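Long-range contacts in ferredoxin-like protein (Thermotoga maritima, PDB 7KOE), which probably relays electrons through two bound [4Fe-4S] clusters to or from flavin within a larger electron-transfer flavoprotein complex: residues D[7-12]-D[59-63]; D[20-25]-D[75-81]. All coordinates share one frame; numbering follows the deposited sequence.

How the contacts relate
Reading from the N terminus, segment 7-12 leaves helix 3-7 and enters strand 12-13, and segment 20-25 carries strand 21-22. After the hairpin of strands 47-50 and 53-56 comes segment 59-63, and past helix 66-70 lies segment 75-81 with strand 77-78. Contact 1 closes a loop of 46 intervening residues, joining the region after helix 3-7 to the loop before helix 66-70; contact 2 closes one of 49, pairing strands 21-22 and 77-78. Because their segments alternate, the two loops cross. The centres are about 17 Å apart, yet C61 CB lies 3.4 Å from H20 NE2. Both reach the same iron-sulfur cluster; contact 1 adds the flavin, contact 2 the second cluster.

Contact 1 of 2, residues D[7-12]-D[59-63]; sequences LYLNRY and EGCLE. With SF4 (iron/sulfur cluster), chain M; FAD (flavin-adenine dinucleotide), chain J.
Y12 and L7 pack against G60 and L62 where the chain's start meets the ferredoxin C-x-x-C-x-x-C motif, of which C61, C64 and C67 are the cysteines. A single hydrogen bond crosses: the Y12 hydroxyl OH donates to G60 O at 3.1 Å, approaching 53° out of the carbonyl plane instead of along a lone pair. A tyrosine suits this place because its ring lies along the backbone of E59 to C61, CD2 near E59 O and the edge at CE2 near C61 O, and carries a hydroxyl to G60 O.

Apolar packing comes from the two leucines. L7 CD2 meets L62 CD1 at 4.3 Å, and L7 CD1 lies 3.8 Å from G60 O. The L62 side chain crosses N10 at about a right angle, its CD2 beside N10 OD1 and also by Y12 OH; the N10 amide ND2 itself bonds to the backbone of another protein chain.

The flavin joins through its dimethylbenzene end. Y12 CD1 approaches FAD C7M at 3.6 Å, G60 CA lies equally close to C8M, and E59 CG packs on C9. Toward the cluster, C61 turns its sulfur anti to the backbone N (chi1 -171°) and binds iron FE1, while E63 N donates to C61 SG at 3.4 Å.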
# COMPACT_ATOMS: atom_id res chain seq x y z
N LEU D 7 -13.85 28.26 0.58
CA LEU D 7 -13.72 29.16 -0.56
C LEU D 7 -12.29 29.63 -0.74
O LEU D 7 -11.95 30.13 -1.82
CB LEU D 7 -14.63 30.37 -0.40
CG LEU D 7 -16.13 30.14 -0.49
CD1 LEU D 7 -16.82 31.47 -0.53
CD2 LEU D 7 -16.47 29.32 -1.71
N TYR D 8 -11.46 29.51 0.29
CA TYR D 8 -10.04 29.81 0.16
C TYR D 8 -9.33 28.79 -0.70
O TYR D 8 -8.28 29.10 -1.28
CB TYR D 8 -9.40 29.89 1.55
CG TYR D 8 -7.95 30.30 1.53
CD1 TYR D 8 -7.57 31.55 1.07
CD2 TYR D 8 -6.97 29.42 1.95
CE1 TYR D 8 -6.25 31.91 1.04
CE2 TYR D 8 -5.64 29.78 1.92
CZ TYR D 8 -5.29 31.03 1.46
OH TYR D 8 -3.97 31.39 1.43
N LEU D 9 -9.88 27.58 -0.82
CA LEU D 9 -9.28 26.55 -1.65
C LEU D 9 -9.44 26.86 -3.13
O LEU D 9 -8.59 26.48 -3.94
CB LEU D 9 -9.91 25.20 -1.33
CG LEU D 9 -9.95 24.87 0.15
CD1 LEU D 9 -10.85 23.69 0.38
CD2 LEU D 9 -8.57 24.58 0.68
N ASN D 10 -10.53 27.52 -3.50
CA ASN D 10 -10.78 27.86 -4.89
C ASN D 10 -9.83 28.95 -5.35
O ASN D 10 -9.25 29.69 -4.55
CB ASN D 10 -12.21 28.33 -5.10
CG ASN D 10 -13.22 27.27 -4.79
OD1 ASN D 10 -14.09 27.46 -3.95
ND2 ASN D 10 -13.13 26.16 -5.48
N ARG D 11 -9.68 29.06 -6.66
CA ARG D 11 -8.88 30.11 -7.26
C ARG D 11 -9.80 31.16 -7.84
O ARG D 11 -10.75 30.83 -8.55
CB ARG D 11 -7.97 29.55 -8.34
CG ARG D 11 -6.93 30.53 -8.79
CD ARG D 11 -6.43 30.16 -10.14
NE ARG D 11 -5.60 31.21 -10.69
CZ ARG D 11 -5.43 31.40 -11.99
NH1 ARG D 11 -6.05 30.62 -12.86
NH2 ARG D 11 -4.66 32.37 -12.42
N TYR D 12 -9.52 32.42 -7.54
CA TYR D 12 -10.32 33.52 -8.02
C TYR D 12 -9.43 34.54 -8.70
O TYR D 12 -8.26 34.72 -8.34
CB TYR D 12 -11.07 34.22 -6.90
CG TYR D 12 -12.14 33.42 -6.22
CD1 TYR D 12 -11.82 32.51 -5.22
CD2 TYR D 12 -13.46 33.59 -6.54
CE1 TYR D 12 -12.80 31.79 -4.58
CE2 TYR D 12 -14.44 32.87 -5.91
CZ TYR D 12 -14.10 31.97 -4.95
OH TYR D 12 -15.09 31.26 -4.32
N GLU D 59 -17.28 38.49 -4.00
CA GLU D 59 -15.94 38.01 -4.32
C GLU D 59 -15.85 36.50 -4.24
O GLU D 59 -15.03 35.90 -4.94
CB GLU D 59 -14.93 38.68 -3.39
CG GLU D 59 -15.29 38.60 -1.92
CD GLU D 59 -15.94 39.87 -1.41
OE1 GLU D 59 -16.24 40.76 -2.23
OE2 GLU D 59 -16.16 39.96 -0.19
N GLY D 60 -16.68 35.86 -3.43
CA GLY D 60 -16.71 34.42 -3.31
C GLY D 60 -17.72 33.71 -4.17
O GLY D 60 -17.90 32.51 -4.01
N CYS D 61 -18.39 34.47 -5.04
CA CYS D 61 -19.43 33.89 -5.92
C CYS D 61 -18.84 32.80 -6.80
O CYS D 61 -17.83 33.05 -7.47
CB CYS D 61 -20.08 34.96 -6.79
SG CYS D 61 -21.54 34.34 -7.67
N LEU D 62 -19.47 31.62 -6.76
CA LEU D 62 -19.12 30.46 -7.57
C LEU D 62 -19.83 30.44 -8.91
O LEU D 62 -19.72 29.44 -9.62
CB LEU D 62 -19.42 29.18 -6.80
CG LEU D 62 -18.60 28.96 -5.53
CD1 LEU D 62 -19.32 28.05 -4.61
CD2 LEU D 62 -17.26 28.39 -5.87
N GLU D 63 -20.57 31.51 -9.23
CA GLU D 63 -21.20 31.74 -10.54
C GLU D 63 -22.19 30.65 -10.91
O GLU D 63 -22.40 30.36 -12.09
CB GLU D 63 -20.16 31.90 -11.65
CG GLU D 63 -19.04 32.84 -11.36
CD GLU D 63 -18.04 32.85 -12.48
OE1 GLU D 63 -18.31 32.22 -13.52
OE2 GLU D 63 -16.99 33.48 -12.33
FE1 SF4 M . -22.57 33.43 -6.57
FE2 SF4 M . -24.03 30.80 -6.82
FE3 SF4 M . -25.58 33.38 -6.71
FE4 SF4 M . -24.17 32.36 -4.24
S1 SF4 M . -25.61 31.56 -5.60
S2 SF4 M . -24.15 34.19 -5.35
S3 SF4 M . -22.59 31.60 -5.46
S4 SF4 M . -24.01 32.62 -7.93
PA FAD J . -16.42 40.65 9.42
O1A FAD J . -17.87 40.92 9.47
O2A FAD J . -16.08 39.21 9.08
O5B FAD J . -15.76 41.11 10.73
C5B FAD J . -16.51 41.77 11.76
C4B FAD J . -15.81 41.58 13.08
O4B FAD J . -15.84 42.82 13.82
C3B FAD J . -16.41 40.51 13.99
O3B FAD J . -15.38 39.73 14.59
C2B FAD J . -17.19 41.33 15.02
O2B FAD J . -17.28 40.67 16.27
C1B FAD J . -16.29 42.56 15.13
N9A FAD J . -16.96 43.75 15.64
C8A FAD J . -18.29 44.08 15.51
N7A FAD J . -18.62 45.21 16.08
C5A FAD J . -17.43 45.67 16.62
C6A FAD J . -17.09 46.82 17.35
N6A FAD J . -17.97 47.77 17.68
N1A FAD J . -15.81 46.97 17.75
C2A FAD J . -14.92 46.02 17.42
N3A FAD J . -15.12 44.90 16.73
C4A FAD J . -16.40 44.77 16.36
N1 FAD J . -10.83 40.28 2.68
C2 FAD J . -9.84 41.19 2.92
O2 FAD J . -9.85 41.88 3.94
N3 FAD J . -8.81 41.33 2.03
C4 FAD J . -8.65 40.63 0.88
O4 FAD J . -7.68 40.85 0.15
C4X FAD J . -9.70 39.68 0.62
N5 FAD J . -9.62 38.99 -0.45
C5X FAD J . -10.61 38.08 -0.71
C6 FAD J . -10.53 37.32 -1.87
C7 FAD J . -11.51 36.38 -2.18
C7M FAD J . -11.39 35.59 -3.44
C8 FAD J . -12.59 36.20 -1.30
C8M FAD J . -13.66 35.19 -1.59
C9 FAD J . -12.67 36.95 -0.14
C9A FAD J . -11.70 37.89 0.16
N10 FAD J . -11.73 38.65 1.34
C10 FAD J . -10.75 39.58 1.59
C1' FAD J . -12.86 38.54 2.27
C2' FAD J . -12.62 37.62 3.45
O2' FAD J . -12.86 36.26 3.08
C3' FAD J . -13.58 38.01 4.57
O3' FAD J . -14.91 37.73 4.15
C4' FAD J . -13.50 39.48 4.97
O4' FAD J . -12.15 39.82 5.29
C5' FAD J . -14.39 39.83 6.13
O5' FAD J . -14.08 41.17 6.57
P FAD J . -14.17 41.58 8.08
O1P FAD J . -13.68 43.02 8.18
O2P FAD J . -13.52 40.61 8.94
O3P FAD J . -15.72 41.58 8.35

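Contact 2 of 2, residues D[20-25]-D[75-81]; sequences HLKIKD and NIEWNYP. With SF4 (iron/sulfur cluster), chain N; SF4 (iron/sulfur cluster), chain M.
H20 and P81 pack closely at one end of this antiparallel pairing. P81 CG stands over the middle of the imidazole, 3.6 Å from the H20 ring centroid, a CH-pi contact, and L21 CG lies on the opposite face, holding the ring between two aliphatic groups. Its edge meets N79 O, and N79 N donates to H20 O at 3.0 Å. Next along, L21 and W78 form the non-hydrogen-bonded pair, side by side on one face of the sheet. L21 CD2 reaches W78 CD1 at 3.5 Å, while L21 CD1 points to the cluster also bound by C61; the indole edge brings W78 NE1 within 3.6 Å of its sulfide S4. Y47 and V56 close over L21.

The other face, with K22 and E77, is more open, K22 exposed and E77 partly so. Between the strands, K22 N bonds to E77 O, with a weak bond from E77 N back to K22 O. K24, extended beyond CG, lays its methylenes across N75 and E77, yet K24 NZ stays 4.1 Å from E77 OE1, beyond a salt bridge, and bonds instead to G74 O. Lysines suit this exposed side because their methylenes can pack while the amino groups find polar partners or water.

N75 ends the pairing beside the other cluster, its O accepting from K24 N at 3.3 Å. With CG between the backbone N and the carbonyl carbon (chi1 59°), its amide turns OD1 toward that cluster, while N75 ND2 donates to D25 O at 3.0 Å, nearly in the amide plane. An alanine here keeps the backbone bond but removes the amide, so D25 O would probably lose this donor, leaving the approach to helix 28-32 less firmly tied. Joining an early strand to a late one recalls bacterial 2[4Fe-4S] ferredoxins, consistent with the two 4Fe-4S ferredoxin-type motifs here.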
# COMPACT_ATOMS: atom_id res chain seq x y z
N HIS D 20 -20.71 41.83 -9.97
CA HIS D 20 -21.63 41.19 -10.90
C HIS D 20 -22.93 40.76 -10.24
O HIS D 20 -23.82 40.29 -10.94
CB HIS D 20 -20.95 39.98 -11.55
CG HIS D 20 -20.55 38.92 -10.57
ND1 HIS D 20 -19.46 39.05 -9.74
CD2 HIS D 20 -21.10 37.72 -10.30
CE1 HIS D 20 -19.36 37.97 -9.00
NE2 HIS D 20 -20.34 37.14 -9.32
N LEU D 21 -23.05 40.91 -8.93
CA LEU D 21 -24.28 40.62 -8.20
C LEU D 21 -24.77 41.92 -7.59
O LEU D 21 -24.28 42.34 -6.54
CB LEU D 21 -24.05 39.58 -7.12
CG LEU D 21 -23.24 38.36 -7.49
CD1 LEU D 21 -22.81 37.69 -6.23
CD2 LEU D 21 -24.09 37.45 -8.30
N LYS D 22 -25.73 42.55 -8.24
CA LYS D 22 -26.37 43.74 -7.72
C LYS D 22 -27.80 43.38 -7.36
O LYS D 22 -28.43 42.57 -8.04
CB LYS D 22 -26.34 44.87 -8.74
CG LYS D 22 -26.66 46.24 -8.18
CD LYS D 22 -26.64 47.29 -9.27
CE LYS D 22 -27.79 47.10 -10.24
NZ LYS D 22 -29.10 47.42 -9.61
N ILE D 23 -28.30 43.96 -6.28
CA ILE D 23 -29.69 43.77 -5.88
C ILE D 23 -30.48 44.97 -6.39
O ILE D 23 -30.12 46.12 -6.10
CB ILE D 23 -29.82 43.59 -4.37
CG1 ILE D 23 -29.39 42.17 -4.02
CG2 ILE D 23 -31.22 43.85 -3.91
CD1 ILE D 23 -29.53 41.84 -2.60
N LYS D 24 -31.53 44.70 -7.16
CA LYS D 24 -32.24 45.75 -7.88
C LYS D 24 -33.01 46.66 -6.94
O LYS D 24 -33.13 47.86 -7.19
CB LYS D 24 -33.18 45.13 -8.90
CG LYS D 24 -32.49 44.36 -10.00
CD LYS D 24 -33.49 43.55 -10.80
CE LYS D 24 -32.88 43.02 -12.07
NZ LYS D 24 -33.71 41.94 -12.68
N ASP D 25 -33.54 46.11 -5.85
CA ASP D 25 -34.36 46.87 -4.92
C ASP D 25 -34.14 46.30 -3.53
O ASP D 25 -34.58 45.19 -3.23
CB ASP D 25 -35.83 46.81 -5.31
CG ASP D 25 -36.62 47.99 -4.79
OD1 ASP D 25 -36.61 48.23 -3.57
OD2 ASP D 25 -37.26 48.68 -5.61
N ASN D 75 -35.31 40.39 -7.96
CA ASN D 75 -34.50 41.58 -7.70
C ASN D 75 -33.06 41.20 -7.35
O ASN D 75 -32.48 41.65 -6.36
CB ASN D 75 -35.13 42.44 -6.60
CG ASN D 75 -35.30 41.70 -5.31
OD1 ASN D 75 -35.70 40.55 -5.30
ND2 ASN D 75 -34.96 42.36 -4.22
N ILE D 76 -32.47 40.38 -8.20
CA ILE D 76 -31.03 40.16 -8.19
C ILE D 76 -30.56 40.39 -9.62
O ILE D 76 -30.84 39.57 -10.50
CB ILE D 76 -30.63 38.77 -7.68
CG1 ILE D 76 -30.93 38.68 -6.18
CG2 ILE D 76 -29.16 38.53 -7.91
CD1 ILE D 76 -30.39 37.47 -5.50
N GLU D 77 -29.89 41.51 -9.85
CA GLU D 77 -29.25 41.75 -11.14
C GLU D 77 -28.04 40.85 -11.21
O GLU D 77 -26.97 41.18 -10.70
CB GLU D 77 -28.88 43.22 -11.29
CG GLU D 77 -28.14 43.57 -12.58
CD GLU D 77 -28.88 43.12 -13.82
OE1 GLU D 77 -30.09 43.39 -13.93
OE2 GLU D 77 -28.24 42.50 -14.70
N TRP D 78 -28.22 39.68 -11.80
CA TRP D 78 -27.20 38.64 -11.81
C TRP D 78 -26.51 38.65 -13.15
O TRP D 78 -27.16 38.52 -14.19
CB TRP D 78 -27.81 37.28 -11.53
CG TRP D 78 -26.84 36.16 -11.37
CD1 TRP D 78 -26.36 35.68 -10.21
CD2 TRP D 78 -26.27 35.36 -12.40
NE1 TRP D 78 -25.49 34.65 -10.44
CE2 TRP D 78 -25.42 34.43 -11.79
CE3 TRP D 78 -26.38 35.34 -13.79
CZ2 TRP D 78 -24.70 33.50 -12.50
CZ3 TRP D 78 -25.66 34.42 -14.50
CH2 TRP D 78 -24.83 33.51 -13.86
N ASN D 79 -25.20 38.81 -13.13
CA ASN D 79 -24.37 38.63 -14.31
C ASN D 79 -23.28 37.63 -13.97
O ASN D 79 -22.99 37.37 -12.81
CB ASN D 79 -23.73 39.95 -14.76
CG ASN D 79 -24.72 40.87 -15.42
OD1 ASN D 79 -25.37 40.50 -16.39
ND2 ASN D 79 -24.85 42.08 -14.88
N TYR D 80 -22.70 37.07 -15.01
CA TYR D 80 -21.40 36.46 -14.84
C TYR D 80 -20.38 37.57 -14.65
O TYR D 80 -20.60 38.70 -15.10
CB TYR D 80 -21.04 35.62 -16.05
CG TYR D 80 -21.65 34.24 -16.05
CD1 TYR D 80 -21.37 33.34 -15.05
CD2 TYR D 80 -22.50 33.85 -17.07
CE1 TYR D 80 -21.92 32.08 -15.05
CE2 TYR D 80 -23.05 32.59 -17.08
CZ TYR D 80 -22.76 31.72 -16.07
OH TYR D 80 -23.32 30.46 -16.09
N PRO D 81 -19.27 37.29 -13.98
CA PRO D 81 -18.13 38.21 -14.04
C PRO D 81 -17.59 38.28 -15.46
O PRO D 81 -17.91 37.45 -16.32
CB PRO D 81 -17.12 37.59 -13.09
CG PRO D 81 -17.90 36.73 -12.21
CD PRO D 81 -19.02 36.20 -13.03
FE1 SF4 N . -34.24 40.37 -1.45
FE2 SF4 N . -35.64 37.75 -0.90
FE3 SF4 N . -32.75 37.77 -1.79
FE4 SF4 N . -34.93 38.52 -3.73
S1 SF4 N . -34.54 36.84 -2.48
S2 SF4 N . -33.14 39.45 -3.04
S3 SF4 N . -36.03 39.44 -2.15
S4 SF4 N . -33.85 38.69 -0.20
FE1 SF4 M . -22.57 33.43 -6.57
FE2 SF4 M . -24.03 30.80 -6.82
FE3 SF4 M . -25.58 33.38 -6.71
FE4 SF4 M . -24.17 32.36 -4.24
S1 SF4 M . -25.61 31.56 -5.60
S2 SF4 M . -24.15 34.19 -5.35
S3 SF4 M . -22.59 31.60 -5.46
S4 SF4 M . -24.01 32.62 -7.93